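Local coordinates for hypothetical protein PH1320 (Pyrococcus horikoshii, PDB 2E87) that probably acts as a GTP-binding protein of the Obg and NOG1 type, binds GDP, and has an unknown cellular role, at residues D164-T169 and I346-R351; V84-D89 and L147-K152. All blocks are in the same frame, centred on the assembly; numbering follows the deposited sequence.

Interaction 1: residues D164-T169 and I346-R351; sequences DLEIPT and IERELR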
# COMPACT_ATOMS: atom_id res chain seq x y z
N ASP A 164 0.07 10.94 3.65
CA ASP A 164 0.54 10.84 5.03
C ASP A 164 -0.40 9.96 5.81
O ASP A 164 -1.61 10.21 5.84
CB ASP A 164 0.62 12.23 5.68
CG ASP A 164 1.47 12.23 6.95
OD1 ASP A 164 1.15 11.46 7.87
OD2 ASP A 164 2.45 13.01 7.02
N LEU A 165 0.14 8.94 6.46
CA LEU A 165 -0.70 8.04 7.21
C LEU A 165 -0.70 8.21 8.72
O LEU A 165 -1.36 7.45 9.42
CB LEU A 165 -0.34 6.60 6.86
CG LEU A 165 -0.47 6.31 5.37
CD1 LEU A 165 -0.31 4.83 5.15
CD2 LEU A 165 -1.83 6.76 4.85
N GLU A 166 0.03 9.20 9.23
CA GLU A 166 0.05 9.41 10.68
C GLU A 166 -0.82 10.58 11.11
O GLU A 166 -1.64 10.46 12.01
CB GLU A 166 1.46 9.69 11.20
CG GLU A 166 2.42 8.52 11.17
CD GLU A 166 3.62 8.77 12.07
OE1 GLU A 166 4.26 9.85 11.95
OE2 GLU A 166 3.92 7.89 12.90
N ILE A 167 -0.62 11.73 10.47
CA ILE A 167 -1.36 12.92 10.86
C ILE A 167 -2.86 12.88 10.57
O ILE A 167 -3.32 12.21 9.63
CB ILE A 167 -0.75 14.16 10.20
CG1 ILE A 167 -1.02 14.16 8.70
CG2 ILE A 167 0.76 14.18 10.47
CD1 ILE A 167 -0.69 15.47 8.04
N PRO A 168 -3.65 13.61 11.37
CA PRO A 168 -5.11 13.62 11.17
C PRO A 168 -5.45 14.00 9.73
O PRO A 168 -4.87 14.93 9.16
CB PRO A 168 -5.61 14.66 12.17
CG PRO A 168 -4.46 14.78 13.19
CD PRO A 168 -3.24 14.67 12.31
N THR A 169 -6.39 13.28 9.13
CA THR A 169 -6.79 13.59 7.76
C THR A 169 -8.27 13.92 7.65
O THR A 169 -9.11 13.28 8.29
CB THR A 169 -6.48 12.41 6.78
OG1 THR A 169 -5.08 12.21 6.69
CG2 THR A 169 -7.00 12.73 5.37
N ILE A 346 6.81 10.26 19.78
CA ILE A 346 7.94 10.42 20.70
C ILE A 346 8.07 9.13 21.51
O ILE A 346 9.15 8.78 21.97
CB ILE A 346 7.71 11.62 21.65
CG1 ILE A 346 7.86 12.92 20.86
CG2 ILE A 346 8.68 11.57 22.81
CD1 ILE A 346 9.20 13.07 20.17
N GLU A 347 6.95 8.44 21.69
CA GLU A 347 6.96 7.19 22.42
C GLU A 347 7.66 6.09 21.63
O GLU A 347 8.69 5.59 22.07
CB GLU A 347 5.53 6.74 22.73
CG GLU A 347 4.89 7.48 23.90
CD GLU A 347 3.44 7.08 24.12
OE1 GLU A 347 3.15 5.86 24.11
OE2 GLU A 347 2.60 7.99 24.31
N ARG A 348 7.12 5.74 20.47
CA ARG A 348 7.70 4.69 19.64
C ARG A 348 9.21 4.84 19.53
O ARG A 348 9.94 3.85 19.64
CB ARG A 348 7.11 4.70 18.22
CG ARG A 348 5.93 3.74 18.00
CD ARG A 348 4.61 4.39 18.40
NE ARG A 348 3.82 4.85 17.26
CZ ARG A 348 4.29 5.59 16.25
NH1 ARG A 348 5.56 5.96 16.20
NH2 ARG A 348 3.47 5.97 15.28
N GLU A 349 9.67 6.06 19.33
CA GLU A 349 11.10 6.32 19.18
C GLU A 349 11.89 6.12 20.47
O GLU A 349 12.92 5.44 20.46
CB GLU A 349 11.31 7.71 18.61
CG GLU A 349 10.78 7.81 17.20
CD GLU A 349 10.82 9.21 16.65
OE1 GLU A 349 10.15 10.09 17.24
OE2 GLU A 349 11.53 9.43 15.65
N LEU A 350 11.43 6.71 21.57
CA LEU A 350 12.12 6.54 22.85
C LEU A 350 12.34 5.05 23.13
O LEU A 350 13.26 4.67 23.85
CB LEU A 350 11.31 7.15 24.00
CG LEU A 350 11.41 8.66 24.25
CD1 LEU A 350 10.53 9.03 25.43
CD2 LEU A 350 12.85 9.03 24.53
N ARG A 351 11.48 4.21 22.56
CA ARG A 351 11.55 2.77 22.76
C ARG A 351 12.61 2.07 21.91
O ARG A 351 12.84 0.87 22.05
CB ARG A 351 10.18 2.14 22.50
CG ARG A 351 9.11 2.66 23.43
CD ARG A 351 7.86 1.80 23.39
NE ARG A 351 6.89 2.23 24.40
CZ ARG A 351 5.85 1.51 24.79
NH1 ARG A 351 5.63 0.31 24.25
NH2 ARG A 351 5.03 1.97 25.73

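Interaction 2: residues V84-D89 and L147-K152; sequences VLVDRD and LRYLNK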
# COMPACT_ATOMS: atom_id res chain seq x y z
N VAL A 84 -6.55 -4.67 -2.72
CA VAL A 84 -7.30 -4.26 -3.90
C VAL A 84 -6.48 -4.37 -5.17
O VAL A 84 -6.98 -4.81 -6.19
CB VAL A 84 -7.80 -2.79 -3.78
CG1 VAL A 84 -8.07 -2.21 -5.16
CG2 VAL A 84 -9.06 -2.75 -2.97
N LEU A 85 -5.22 -3.98 -5.10
CA LEU A 85 -4.36 -4.00 -6.28
C LEU A 85 -3.75 -5.34 -6.72
O LEU A 85 -3.60 -5.58 -7.92
CB LEU A 85 -3.22 -3.00 -6.10
CG LEU A 85 -3.59 -1.52 -5.97
CD1 LEU A 85 -2.34 -0.68 -5.77
CD2 LEU A 85 -4.31 -1.09 -7.23
N VAL A 86 -3.40 -6.20 -5.78
CA VAL A 86 -2.74 -7.45 -6.17
C VAL A 86 -3.25 -8.68 -5.46
O VAL A 86 -2.76 -9.79 -5.71
CB VAL A 86 -1.22 -7.33 -5.92
CG1 VAL A 86 -0.70 -6.06 -6.57
CG2 VAL A 86 -0.91 -7.29 -4.42
N ASP A 87 -4.21 -8.48 -4.55
CA ASP A 87 -4.81 -9.55 -3.75
C ASP A 87 -3.93 -10.05 -2.60
O ASP A 87 -2.96 -10.77 -2.82
CB ASP A 87 -5.22 -10.76 -4.61
CG ASP A 87 -6.06 -11.74 -3.83
OD1 ASP A 87 -5.52 -12.71 -3.27
OD2 ASP A 87 -7.29 -11.53 -3.75
N ARG A 88 -4.30 -9.68 -1.39
CA ARG A 88 -3.54 -10.04 -0.20
C ARG A 88 -3.21 -11.53 -0.06
O ARG A 88 -2.07 -11.88 0.25
CB ARG A 88 -4.29 -9.61 1.06
CG ARG A 88 -3.47 -9.81 2.32
CD ARG A 88 -4.35 -10.16 3.50
NE ARG A 88 -5.32 -9.11 3.80
CZ ARG A 88 -5.07 -8.06 4.57
NH1 ARG A 88 -3.87 -7.91 5.13
NH2 ARG A 88 -6.02 -7.15 4.77
N ASP A 89 -4.20 -12.39 -0.26
CA ASP A 89 -4.00 -13.82 -0.10
C ASP A 89 -3.02 -14.38 -1.13
O ASP A 89 -2.19 -15.23 -0.81
CB ASP A 89 -5.36 -14.54 -0.16
CG ASP A 89 -5.24 -16.04 0.08
OD1 ASP A 89 -5.37 -16.80 -0.91
OD2 ASP A 89 -5.02 -16.46 1.24
N LEU A 147 7.04 -16.22 -8.89
CA LEU A 147 8.05 -15.18 -9.04
C LEU A 147 7.59 -14.17 -10.08
O LEU A 147 7.71 -12.96 -9.90
CB LEU A 147 9.38 -15.78 -9.47
CG LEU A 147 10.09 -16.71 -8.50
CD1 LEU A 147 11.28 -17.33 -9.22
CD2 LEU A 147 10.53 -15.95 -7.23
N ARG A 148 7.05 -14.67 -11.18
CA ARG A 148 6.58 -13.81 -12.23
C ARG A 148 5.46 -12.91 -11.71
O ARG A 148 5.44 -11.72 -11.98
CB ARG A 148 6.14 -14.65 -13.42
CG ARG A 148 7.35 -15.17 -14.19
CD ARG A 148 7.01 -16.29 -15.15
NE ARG A 148 8.20 -16.67 -15.90
CZ ARG A 148 8.74 -15.92 -16.85
NH1 ARG A 148 8.19 -14.77 -17.19
NH2 ARG A 148 9.87 -16.31 -17.43
N TYR A 149 4.55 -13.49 -10.93
CA TYR A 149 3.47 -12.70 -10.35
C TYR A 149 4.04 -11.63 -9.40
O TYR A 149 3.60 -10.49 -9.42
CB TYR A 149 2.50 -13.59 -9.59
CG TYR A 149 1.72 -12.87 -8.50
CD1 TYR A 149 0.61 -12.08 -8.81
CD2 TYR A 149 2.12 -12.95 -7.16
CE1 TYR A 149 -0.09 -11.39 -7.81
CE2 TYR A 149 1.44 -12.26 -6.15
CZ TYR A 149 0.33 -11.48 -6.48
OH TYR A 149 -0.31 -10.78 -5.49
N LEU A 150 5.00 -12.00 -8.56
CA LEU A 150 5.57 -11.03 -7.62
C LEU A 150 6.20 -9.85 -8.35
O LEU A 150 6.20 -8.72 -7.85
CB LEU A 150 6.61 -11.69 -6.71
CG LEU A 150 5.99 -12.54 -5.60
CD1 LEU A 150 7.07 -13.34 -4.92
CD2 LEU A 150 5.26 -11.64 -4.61
N ASN A 151 6.72 -10.09 -9.54
CA ASN A 151 7.35 -9.02 -10.27
C ASN A 151 6.33 -8.05 -10.84
O ASN A 151 6.60 -6.85 -10.95
CB ASN A 151 8.24 -9.59 -11.36
CG ASN A 151 9.47 -8.76 -11.58
OD1 ASN A 151 9.99 -8.14 -10.65
ND2 ASN A 151 9.96 -8.76 -12.81
N LYS A 152 5.15 -8.58 -11.18
CA LYS A 152 4.05 -7.77 -11.72
C LYS A 152 3.33 -7.04 -10.57
O LYS A 152 2.89 -5.91 -10.72
CB LYS A 152 3.03 -8.66 -12.46
CG LYS A 152 3.52 -9.29 -13.77
CD LYS A 152 2.56 -10.38 -14.21
CE LYS A 152 3.14 -11.25 -15.32
NZ LYS A 152 2.34 -12.51 -15.52

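Interaction 1: residues D164-T169 and I346-R351
Glu-166 and Arg-348 meet in a single-point salt bridge that spans the gap between the loop leading into strand 169-173 of the G domain and the far end of the long helix 323-350. Arg-348 NH2 donates to Glu-166 OE2 over 3.1 Å, with an N-H...O angle of 162°. The oxygen lies at the edge of the guanidinium, in its plane, and is approached nearly along its own C-O axis. Carboxylate and guanidinium are nevertheless turned 33° apart, and Arg-348 NH1 stays 4.2 Å from Glu-166 OE2, so the pair is not the flat two-bond kind. The closest CA atoms, Glu-166 CA and Arg-348 CA, are 12.7 Å apart, a span that suits two long charged residues reaching from opposite directions. Glu-166 sets its CG anti to the carbonyl carbon (chi1 -70°) and runs extended from there, whereas the arginine chain bends at chi2 and chi3. The contact lies at the surface and buries little area, so solvent probably screens much of its charge attraction. Lys-345 makes a weak, long ion pair with OE1 of the same glutamate. Behind Glu-166 the loop is shaped by an Asx turn, for which a short aspartate is well suited: Asp-164 OD1 accepts Glu-166 N at 2.9 Å, and Ile-167 N, 3.2 Å from the same OD1, comes in from above the carboxylate plane.

Interaction 2: residues V84-D89 and L147-K152
The hydroxyl of Tyr-149 donates a short hydrogen bond to the backbone carbonyl of Val-86, with 2.7 Å between Tyr-149 OH and Val-86 O. This is the close part of the contact. The acceptor sits at the ring edge, in the ring plane, yet the hydroxyl stands above the carbonyl plane, 39° out of it. Beside the bond, Val-86 CB lies 3.6 Å from Tyr-149 OH and CG2 3.7 Å from the same oxygen, the two side chains crossing at about a right angle. Tyrosine fits because its rigid ring carries a polar tip far from its helix; with CG anti to the backbone N (chi1 156°), that tip reaches Val-86. The acceptor belongs to the junction between helices 76-86 and 88-117 in the NOG1 N-terminal helical domain. There Asp-87, with positive phi, turns the chain and serves as N-cap of the second helix, its OD1 hydrogen-bonded to Thr-90 OG1. A phenylalanine in place of Tyr-149 would probably leave the Val-86 carbonyl without this donor and the ring less firmly tied to the junction. Phe-91 and Ala-94 of helix 88-117 also touch the Tyr-149 side chain, and a sulfate, probably from the crystallisation liquor, lies about 3 Å from it. Toward Lys-152 the contact is looser: this exposed chain leads away, and Lys-152 CB stays 7.4 Å from Val-86 CG1.

Along the chain the two contacts come in series, interaction 2 closing at 147-152 before interaction 1 opens at 164. Their centres lie 29 Å apart and their nearest atoms about 12 Å, so they do not touch. Interaction 2 stays among the helices of the N-terminal domain, whereas interaction 1 ties the loop after helix 144-156 to the C-terminal helix 323-350, beside the mixed sheet of the G domain. Helix 144-156 links them, carrying one side of interaction 2 and running on into that loop, where Leu-165 touches Phe-77 and Tyr-78 of helix 76-86. Both lie away from the GDP site: interaction 2 joins helices within the N-terminal domain, and interaction 1 a loop to the C-terminal helix.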